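PDB 3M1P: ribose 5-phosphate isomerase, which probably interconverts ribose 5-phosphate and ribulose 5-phosphate, as a type B ribose 5-phosphate isomerase of the LacAB/RpiB family. Local coordinates for residues R3-G8 / V62-L67; I21-E26 / E122-F127; M56-E61 / N80-V85. The protein carries 1 engineered substitution. One frame throughout, in Å; residues are numbered along the deposited sequence.

Contact 1: residues R3-G8 / V62-L67; sequences RRVAIG and VEFGVL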
loop_
_atom_site.group_PDB
_atom_site.type_symbol
_atom_site.label_atom_id
_atom_site.label_comp_id
_atom_site.label_asym_id
_atom_site.label_seq_id
_atom_site.Cartn_x
_atom_site.Cartn_y
_atom_site.Cartn_z
ATOM N N ARG A 3 12.180 26.903 -6.151
ATOM C CA ARG A 3 11.947 25.815 -7.102
ATOM C C ARG A 3 10.473 25.615 -7.424
ATOM O O ARG A 3 9.658 25.289 -6.548
ATOM C CB ARG A 3 12.666 24.512 -6.689
ATOM C CG ARG A 3 13.005 24.361 -5.213
ATOM C CD ARG A 3 14.393 23.735 -4.956
ATOM N NE ARG A 3 14.629 22.476 -5.670
ATOM C CZ ARG A 3 15.072 21.345 -5.120
ATOM N NH1 ARG A 3 15.353 21.281 -3.824
ATOM N NH2 ARG A 3 15.251 20.271 -5.876
ATOM N N ARG A 4 10.143 25.854 -8.693
ATOM C CA ARG A 4 8.770 25.823 -9.163
ATOM C C ARG A 4 8.307 24.380 -9.289
ATOM O O ARG A 4 9.073 23.514 -9.698
ATOM C CB ARG A 4 8.631 26.567 -10.497
ATOM C CG ARG A 4 9.186 28.008 -10.476
ATOM C CD ARG A 4 8.928 28.710 -11.801
ATOM N NE ARG A 4 7.559 29.194 -11.884
ATOM C CZ ARG A 4 6.794 29.098 -12.967
ATOM N NH1 ARG A 4 7.262 28.536 -14.075
ATOM N NH2 ARG A 4 5.568 29.576 -12.944
ATOM N N VAL A 5 7.056 24.139 -8.911
ATOM C CA VAL A 5 6.472 22.809 -8.898
ATOM C C VAL A 5 5.102 22.891 -9.559
ATOM O O VAL A 5 4.145 23.378 -8.959
ATOM C CB VAL A 5 6.336 22.264 -7.439
ATOM C CG1 VAL A 5 5.566 20.921 -7.400
ATOM C CG2 VAL A 5 7.690 22.124 -6.783
ATOM N N ALA A 6 4.995 22.416 -10.795
ATOM C CA ALA A 6 3.713 22.510 -11.496
ATOM C C ALA A 6 2.756 21.421 -11.026
ATOM O O ALA A 6 3.150 20.276 -10.869
ATOM C CB ALA A 6 3.906 22.460 -13.020
ATOM N N ILE A 7 1.500 21.788 -10.803
ATOM C CA ILE A 7 0.507 20.841 -10.318
ATOM C C ILE A 7 -0.616 20.660 -11.340
ATOM O O ILE A 7 -1.187 21.640 -11.824
ATOM C CB ILE A 7 -0.079 21.273 -8.934
ATOM C CG1 ILE A 7 1.031 21.369 -7.877
ATOM C CG2 ILE A 7 -1.203 20.306 -8.497
ATOM C CD1 ILE A 7 0.701 22.265 -6.670
ATOM N N GLY A 8 -0.922 19.407 -11.674
ATOM C CA GLY A 8 -2.084 19.094 -12.512
ATOM C C GLY A 8 -2.956 18.011 -11.896
ATOM O O GLY A 8 -2.480 17.211 -11.093
ATOM N N VAL A 62 9.426 24.663 -14.995
ATOM C CA VAL A 62 9.358 24.300 -13.581
ATOM C C VAL A 62 10.377 23.194 -13.358
ATOM O O VAL A 62 10.851 22.580 -14.326
ATOM C CB VAL A 62 7.935 23.834 -13.179
ATOM C CG1 VAL A 62 6.919 24.955 -13.417
ATOM C CG2 VAL A 62 7.527 22.571 -13.944
ATOM N N GLU A 63 10.743 22.950 -12.106
ATOM C CA GLU A 63 11.672 21.869 -11.805
ATOM C C GLU A 63 10.922 20.544 -11.585
ATOM O O GLU A 63 11.414 19.481 -11.961
ATOM C CB GLU A 63 12.532 22.196 -10.577
ATOM C CG GLU A 63 13.544 21.107 -10.233
ATOM C CD GLU A 63 14.365 21.408 -8.996
ATOM O OE1 GLU A 63 14.094 22.435 -8.337
ATOM O OE2 GLU A 63 15.281 20.615 -8.673
ATOM N N PHE A 64 9.741 20.618 -10.974
ATOM C CA PHE A 64 9.006 19.417 -10.599
ATOM C C PHE A 64 7.560 19.458 -11.070
ATOM O O PHE A 64 6.981 20.531 -11.264
ATOM C CB PHE A 64 9.027 19.222 -9.080
ATOM C CG PHE A 64 10.380 18.895 -8.510
ATOM C CD1 PHE A 64 11.001 17.679 -8.785
ATOM C CD2 PHE A 64 11.019 19.790 -7.648
ATOM C CE1 PHE A 64 12.243 17.365 -8.237
ATOM C CE2 PHE A 64 12.249 19.491 -7.095
ATOM C CZ PHE A 64 12.866 18.262 -7.383
ATOM N N GLY A 65 6.976 18.276 -11.244
ATOM C CA GLY A 65 5.556 18.175 -11.505
ATOM C C GLY A 65 4.871 17.353 -10.438
ATOM O O GLY A 65 5.465 16.444 -9.877
ATOM N N VAL A 66 3.624 17.698 -10.147
ATOM C CA VAL A 66 2.739 16.866 -9.350
ATOM C C VAL A 66 1.510 16.550 -10.197
ATOM O O VAL A 66 0.844 17.454 -10.731
ATOM C CB VAL A 66 2.323 17.552 -8.021
ATOM C CG1 VAL A 66 1.269 16.713 -7.277
ATOM C CG2 VAL A 66 3.550 17.788 -7.131
ATOM N N LEU A 67 1.226 15.265 -10.356
ATOM C CA LEU A 67 0.024 14.866 -11.071
ATOM C C LEU A 67 -0.791 13.961 -10.180
ATOM O O LEU A 67 -0.290 12.947 -9.690
ATOM C CB LEU A 67 0.357 14.190 -12.405
ATOM C CG LEU A 67 1.009 15.099 -13.456
ATOM C CD1 LEU A 67 1.537 14.288 -14.670
ATOM C CD2 LEU A 67 0.050 16.220 -13.908
#
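Arg3 forms a two-pronged salt bridge with Glu63, NE to one carboxylate oxygen and NH2 to the other. NE meets Glu63 OE1 at 2.7 Å, on its syn side and almost straight, while NH2 reaches Glu63 OE2 from above the carboxylate plane; the guanidinium and carboxylate planes are 31° apart. Glu63 gets there because its chain is fully extended, CG trans to the backbone N (chi1 -179°). The same Arg3 NH2 lies at the edge of the Phe64 ring, 3.3 Å from Phe64 CE2, and Glu63 CG lies over one face of that ring near its rim. Val62 CG1 sits over a face of the Arg4 guanidinium, whose NH1 hydrogen-bonds to Glu61 O. Deeper in, Val5 CG1 meets Val66 CG2 at 3.7 Å, and Ile7 runs beside Val66 with CG1 near Val66 CB; on the other face of the sheet Ala6 CB packs on Val62 CG2. Arg4 O takes two backbone donors, Glu63 N and Phe64 N, and Ala6 N to Phe64 O, Val66 N to Ala6 O and Gly8 N to Val66 O continue the ladder. These are adjacent parallel strands inside the five-stranded sheet of a three-layer alpha-beta-alpha sandwich with Rossmann-like topology.

Contact 2: residues I21-E26 / E122-F127; sequences ILYVKE and EIIITF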
loop_
_atom_site.group_PDB
_atom_site.type_symbol
_atom_site.label_atom_id
_atom_site.label_comp_id
_atom_site.label_asym_id
_atom_site.label_seq_id
_atom_site.Cartn_x
_atom_site.Cartn_y
_atom_site.Cartn_z
ATOM N N ILE A 21 -1.541 22.031 -3.429
ATOM C CA ILE A 21 -0.868 23.337 -3.334
ATOM C C ILE A 21 -0.238 23.494 -1.942
ATOM O O ILE A 21 0.955 23.785 -1.816
ATOM C CB ILE A 21 -1.840 24.522 -3.651
ATOM C CG1 ILE A 21 -2.243 24.505 -5.127
ATOM C CG2 ILE A 21 -1.208 25.873 -3.268
ATOM C CD1 ILE A 21 -3.471 25.361 -5.469
ATOM N N LEU A 22 -1.046 23.251 -0.913
ATOM C CA LEU A 22 -0.578 23.281 0.467
ATOM C C LEU A 22 0.573 22.298 0.745
ATOM O O LEU A 22 1.565 22.677 1.365
ATOM C CB LEU A 22 -1.750 23.060 1.437
ATOM C CG LEU A 22 -1.416 23.065 2.932
ATOM C CD1 LEU A 22 -0.830 24.414 3.369
ATOM C CD2 LEU A 22 -2.627 22.686 3.810
ATOM N N TYR A 23 0.457 21.050 0.283
ATOM C CA TYR A 23 1.516 20.040 0.554
ATOM C C TYR A 23 2.877 20.429 -0.047
ATOM O O TYR A 23 3.934 20.142 0.534
ATOM C CB TYR A 23 1.104 18.622 0.098
ATOM C CG TYR A 23 -0.216 18.130 0.680
ATOM C CD1 TYR A 23 -0.662 18.577 1.938
ATOM C CD2 TYR A 23 -1.016 17.226 -0.018
ATOM C CE1 TYR A 23 -1.861 18.140 2.473
ATOM C CE2 TYR A 23 -2.221 16.776 0.513
ATOM C CZ TYR A 23 -2.639 17.241 1.762
ATOM O OH TYR A 23 -3.823 16.812 2.314
ATOM N N VAL A 24 2.839 21.076 -1.208
ATOM C CA VAL A 24 4.052 21.574 -1.858
ATOM C C VAL A 24 4.716 22.649 -0.988
ATOM O O VAL A 24 5.923 22.597 -0.731
ATOM C CB VAL A 24 3.746 22.104 -3.285
ATOM C CG1 VAL A 24 4.961 22.818 -3.872
ATOM C CG2 VAL A 24 3.294 20.949 -4.191
ATOM N N LYS A 25 3.914 23.602 -0.516
ATOM C CA LYS A 25 4.406 24.618 0.418
ATOM C C LYS A 25 4.957 23.993 1.698
ATOM O O LYS A 25 5.971 24.452 2.223
ATOM C CB LYS A 25 3.305 25.630 0.750
ATOM C CG LYS A 25 2.927 26.517 -0.413
ATOM C CD LYS A 25 1.762 27.402 -0.063
ATOM C CE LYS A 25 1.519 28.396 -1.176
ATOM N NZ LYS A 25 0.110 28.858 -1.143
ATOM N N GLU A 26 4.309 22.932 2.180
ATOM C CA GLU A 26 4.750 22.283 3.424
ATOM C C GLU A 26 6.137 21.660 3.320
ATOM O O GLU A 26 6.843 21.576 4.322
ATOM C CB GLU A 26 3.749 21.233 3.900
ATOM C CG GLU A 26 2.422 21.790 4.359
ATOM C CD GLU A 26 1.646 20.774 5.165
ATOM O OE1 GLU A 26 0.532 20.386 4.750
ATOM O OE2 GLU A 26 2.171 20.355 6.220
ATOM N N GLU A 122 2.476 13.064 2.508
ATOM C CA GLU A 122 3.770 12.488 2.805
ATOM C C GLU A 122 4.570 12.218 1.532
ATOM O O GLU A 122 5.774 12.494 1.479
ATOM C CB GLU A 122 3.576 11.188 3.587
ATOM C CG GLU A 122 4.855 10.559 4.118
ATOM C CD GLU A 122 4.593 9.226 4.777
ATOM O OE1 GLU A 122 4.144 8.298 4.081
ATOM O OE2 GLU A 122 4.809 9.114 5.986
ATOM N N ILE A 123 3.898 11.679 0.513
ATOM C CA ILE A 123 4.515 11.431 -0.790
ATOM C C ILE A 123 5.067 12.735 -1.400
ATOM O O ILE A 123 6.230 12.788 -1.805
ATOM C CB ILE A 123 3.520 10.748 -1.749
ATOM C CG1 ILE A 123 3.267 9.302 -1.319
ATOM C CG2 ILE A 123 3.992 10.798 -3.231
ATOM C CD1 ILE A 123 2.078 8.681 -2.033
ATOM N N ILE A 124 4.243 13.781 -1.451
ATOM C CA ILE A 124 4.663 15.039 -2.079
ATOM C C ILE A 124 5.863 15.646 -1.352
ATOM O O ILE A 124 6.843 16.014 -1.983
ATOM C CB ILE A 124 3.475 16.041 -2.231
ATOM C CG1 ILE A 124 2.549 15.552 -3.346
ATOM C CG2 ILE A 124 3.971 17.483 -2.535
ATOM C CD1 ILE A 124 1.204 16.235 -3.368
ATOM N N ILE A 125 5.801 15.685 -0.023
ATOM C CA ILE A 125 6.886 16.233 0.785
ATOM C C ILE A 125 8.180 15.440 0.632
ATOM O O ILE A 125 9.238 16.020 0.402
ATOM C CB ILE A 125 6.453 16.378 2.284
ATOM C CG1 ILE A 125 5.406 17.508 2.418
ATOM C CG2 ILE A 125 7.692 16.537 3.219
ATOM C CD1 ILE A 125 4.529 17.442 3.694
ATOM N N THR A 126 8.089 14.117 0.747
ATOM C CA THR A 126 9.249 13.251 0.590
ATOM C C THR A 126 9.892 13.372 -0.803
ATOM O O THR A 126 11.108 13.453 -0.929
ATOM C CB THR A 126 8.871 11.774 0.866
ATOM O OG1 THR A 126 8.202 11.690 2.127
ATOM C CG2 THR A 126 10.116 10.893 0.866
ATOM N N PHE A 127 9.059 13.380 -1.834
ATOM C CA PHE A 127 9.503 13.558 -3.207
ATOM C C PHE A 127 10.290 14.866 -3.375
ATOM O O PHE A 127 11.385 14.867 -3.929
ATOM C CB PHE A 127 8.283 13.581 -4.115
ATOM C CG PHE A 127 8.607 13.578 -5.571
ATOM C CD1 PHE A 127 8.887 12.391 -6.224
ATOM C CD2 PHE A 127 8.593 14.776 -6.307
ATOM C CE1 PHE A 127 9.168 12.385 -7.595
ATOM C CE2 PHE A 127 8.866 14.781 -7.676
ATOM C CZ PHE A 127 9.165 13.587 -8.320
#
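The Tyr23 ring has Ile124 CD1 at its edge, near the ring plane, 4.1 Å from Tyr23 CD2, and Glu26 OE1 of its own helix also lies in plane at the edge. The Tyr23 and Ile124 side chains cross at about a right angle. Further back, Ile124 CG2 is 4.1 Å from Tyr23 CB and 3.9 Å from Val24 CG2. One isoleucine therefore serves both residues: CG2 is placed trans to the backbone N and turned to the Tyr23-Val24 backbone, whereas CG1, anti to the carbonyl carbon (chi1 -73°), carries CD1 to the ring edge. Ile125 flanks this centre. Its CG1 lies 3.6 Å from Tyr23 O, and its CD1 packs 3.9 Å from Glu26 CB, the aliphatic root of a side chain whose OE2 forms a salt bridge with Arg121. No hydrogen bond joins the two segments, and the contact rests on apolar packing. Within 122-127, Glu122 O accepts both Thr126 N and Thr126 OG1, the latter at 2.6 Å, from opposite faces of its plane, while Glu122 OE2 hydrogen-bonds to His93 ND1 of the second subunit. The axes of the two six-residue helical segments approach to 8.5 Å at 38°, running broadly in the same direction. Tyr23 also touches Val117 and Arg121 of helix 117-129, which widens the interface beyond the segment. The paired helices cover one face of the parallel sheet: Val24 packs on Phe31 and Ile21 on Pro33 and Tyr35 of strand 31-35, while Ile123 reaches Val108 and Val110 of strand 107-111. Next to helix 117-129 in this layer lies helix 93-101, touched by Phe127 and Thr126.

Contact 3: residues M56-E61 / N80-V85; sequences MVARKE and NKVPGV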
loop_
_atom_site.group_PDB
_atom_site.type_symbol
_atom_site.label_atom_id
_atom_site.label_comp_id
_atom_site.label_asym_id
_atom_site.label_seq_id
_atom_site.Cartn_x
_atom_site.Cartn_y
_atom_site.Cartn_z
ATOM N N MET A 56 5.972 21.474 -19.307
ATOM C CA MET A 56 6.580 22.489 -18.457
ATOM C C MET A 56 7.870 21.977 -17.826
ATOM O O MET A 56 8.878 22.693 -17.787
ATOM C CB MET A 56 5.597 22.950 -17.390
ATOM C CG MET A 56 4.400 23.697 -17.956
ATOM S SD MET A 56 3.144 24.020 -16.710
ATOM C CE MET A 56 3.983 25.242 -15.695
ATOM N N VAL A 57 7.835 20.734 -17.340
ATOM C CA VAL A 57 9.017 20.092 -16.773
ATOM C C VAL A 57 10.094 19.888 -17.856
ATOM O O VAL A 57 11.251 20.254 -17.668
ATOM C CB VAL A 57 8.667 18.739 -16.072
ATOM C CG1 VAL A 57 9.945 17.946 -15.761
ATOM C CG2 VAL A 57 7.843 18.969 -14.802
ATOM N N ALA A 58 9.704 19.303 -18.988
ATOM C CA ALA A 58 10.633 19.076 -20.094
ATOM C C ALA A 58 11.280 20.381 -20.607
ATOM O O ALA A 58 12.496 20.411 -20.843
ATOM C CB ALA A 58 9.938 18.336 -21.226
ATOM N N ARG A 59 10.473 21.430 -20.777
ATOM C CA ARG A 59 10.976 22.740 -21.212
ATOM C C ARG A 59 11.706 23.474 -20.085
ATOM O O ARG A 59 12.273 24.546 -20.303
ATOM C CB ARG A 59 9.840 23.612 -21.771
ATOM C CG ARG A 59 9.275 23.101 -23.094
ATOM C CD ARG A 59 8.309 24.086 -23.718
ATOM N NE ARG A 59 7.831 23.641 -25.028
ATOM C CZ ARG A 59 8.446 23.880 -26.189
ATOM N NH1 ARG A 59 9.591 24.555 -26.235
ATOM N NH2 ARG A 59 7.912 23.433 -27.317
ATOM N N LYS A 60 11.680 22.879 -18.889
ATOM C CA LYS A 60 12.357 23.405 -17.684
ATOM C C LYS A 60 11.757 24.712 -17.141
ATOM O O LYS A 60 12.419 25.448 -16.414
ATOM C CB LYS A 60 13.885 23.504 -17.862
ATOM C CG LYS A 60 14.579 22.190 -18.258
ATOM C CD LYS A 60 15.992 22.448 -18.788
ATOM C CE LYS A 60 16.607 21.192 -19.418
ATOM N NZ LYS A 60 16.905 20.082 -18.417
ATOM N N GLU A 61 10.497 24.971 -17.475
ATOM C CA GLU A 61 9.743 26.097 -16.911
ATOM C C GLU A 61 9.508 25.923 -15.423
ATOM O O GLU A 61 9.394 26.906 -14.687
ATOM C CB GLU A 61 8.398 26.243 -17.600
ATOM C CG GLU A 61 8.496 26.788 -19.011
ATOM C CD GLU A 61 7.168 26.778 -19.710
ATOM O OE1 GLU A 61 6.135 27.012 -19.041
ATOM O OE2 GLU A 61 7.165 26.538 -20.935
ATOM N N ASN A 80 5.260 10.355 -18.968
ATOM C CA ASN A 80 6.494 9.726 -19.422
ATOM C C ASN A 80 6.674 9.675 -20.941
ATOM O O ASN A 80 7.776 9.429 -21.419
ATOM C CB ASN A 80 6.649 8.328 -18.819
ATOM C CG ASN A 80 7.165 8.377 -17.408
ATOM O OD1 ASN A 80 8.130 9.087 -17.121
ATOM N ND2 ASN A 80 6.531 7.624 -16.513
ATOM N N LYS A 81 5.595 9.911 -21.686
ATOM C CA LYS A 81 5.671 10.027 -23.148
ATOM C C LYS A 81 6.347 11.318 -23.602
ATOM O O LYS A 81 6.664 11.471 -24.794
ATOM C CB LYS A 81 4.279 9.932 -23.792
ATOM C CG LYS A 81 3.543 8.613 -23.561
ATOM C CD LYS A 81 4.429 7.427 -23.895
ATOM C CE LYS A 81 3.707 6.122 -23.686
ATOM N NZ LYS A 81 4.509 4.971 -24.249
ATOM N N VAL A 82 6.542 12.248 -22.665
ATOM C CA VAL A 82 7.241 13.512 -22.956
ATOM C C VAL A 82 8.737 13.325 -22.677
ATOM O O VAL A 82 9.120 12.920 -21.576
ATOM C CB VAL A 82 6.629 14.722 -22.193
ATOM C CG1 VAL A 82 7.404 15.992 -22.481
ATOM C CG2 VAL A 82 5.161 14.909 -22.578
ATOM N N PRO A 83 9.592 13.560 -23.694
ATOM C CA PRO A 83 11.021 13.332 -23.483
ATOM C C PRO A 83 11.589 14.266 -22.418
ATOM O O PRO A 83 11.220 15.431 -22.370
ATOM C CB PRO A 83 11.640 13.624 -24.860
ATOM C CG PRO A 83 10.506 13.505 -25.829
ATOM C CD PRO A 83 9.309 14.006 -25.068
ATOM N N GLY A 84 12.465 13.743 -21.567
ATOM C CA GLY A 84 13.031 14.524 -20.474
ATOM C C GLY A 84 12.271 14.312 -19.179
ATOM O O GLY A 84 12.739 14.676 -18.109
ATOM N N VAL A 85 11.092 13.711 -19.270
ATOM C CA VAL A 85 10.266 13.496 -18.092
ATOM C C VAL A 85 10.550 12.115 -17.494
ATOM O O VAL A 85 10.696 11.115 -18.222
ATOM C CB VAL A 85 8.768 13.695 -18.409
ATOM C CG1 VAL A 85 7.884 13.177 -17.282
ATOM C CG2 VAL A 85 8.481 15.158 -18.671
#
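Ala58, near the C-terminal end of a helix, faces a type II beta turn from Val82 to Val85, its CA 5.2 Å from that of Gly84. The end of helix 46-58 thus packs on the loop between helix 73-80 and strand 87-89. The helix finishes in a Schellman motif: Lys60, with positive phi (68°), sends its N to Val57 O, and Glu61 N makes a weak bond back to Met56 O. The turn is closed by Val85 N to Val82 O, and Gly84 fills its third position with positive phi. Between the helix end and the turn the packing is small and apolar, without a hydrogen bond. Ala58 CB is central, pointing at the turn, where Val82 CG1 comes to 3.7 Å and Val85 CG2 to 4.3 Å. Val82 offers that methyl because CG1 is trans to the backbone N (chi1 178°). Val57 CG1, one residue back in the helix, adds a looser touch on Val85 CG2. Gly84 N hydrogen-bonds to Glu149 OE2 and Gly84 O to Asn106 ND2, both of the same chain. The loop also meets the third subunit: Lys81 NZ, just before the turn, forms a salt bridge with Glu149 of that chain, and Val82 and Pro83 pack on its His152. The closest approach between the two segments is the 3.4 Å from Ala58 CB to Pro83 O, the carbonyl at mid-turn.

Overall arrangement
From the N terminus, strand 3-9 leads through helix 11-14 to helix 17-26, then strand 31-35 and helix 46-58. Contact 1 closes the first loop when residues 62-67 bring strand 64-69 alongside strand 3-9. Contact 3 closes a shorter one, from the end of helix 46-58 to the turn before strand 87-89, and crosses contact 1 along the chain. Contact 2 closes the longest, joining helix 17-26 to helix 117-129; contact 3 nests within it, while contact 1 crosses it. Contact 1 touches both others: Ile7 and Val5 meet Val24, and Val62 meets Val57. Contacts 2 and 3, centres about 20 Å apart, do not touch and lie on opposite sides of the chain's centre.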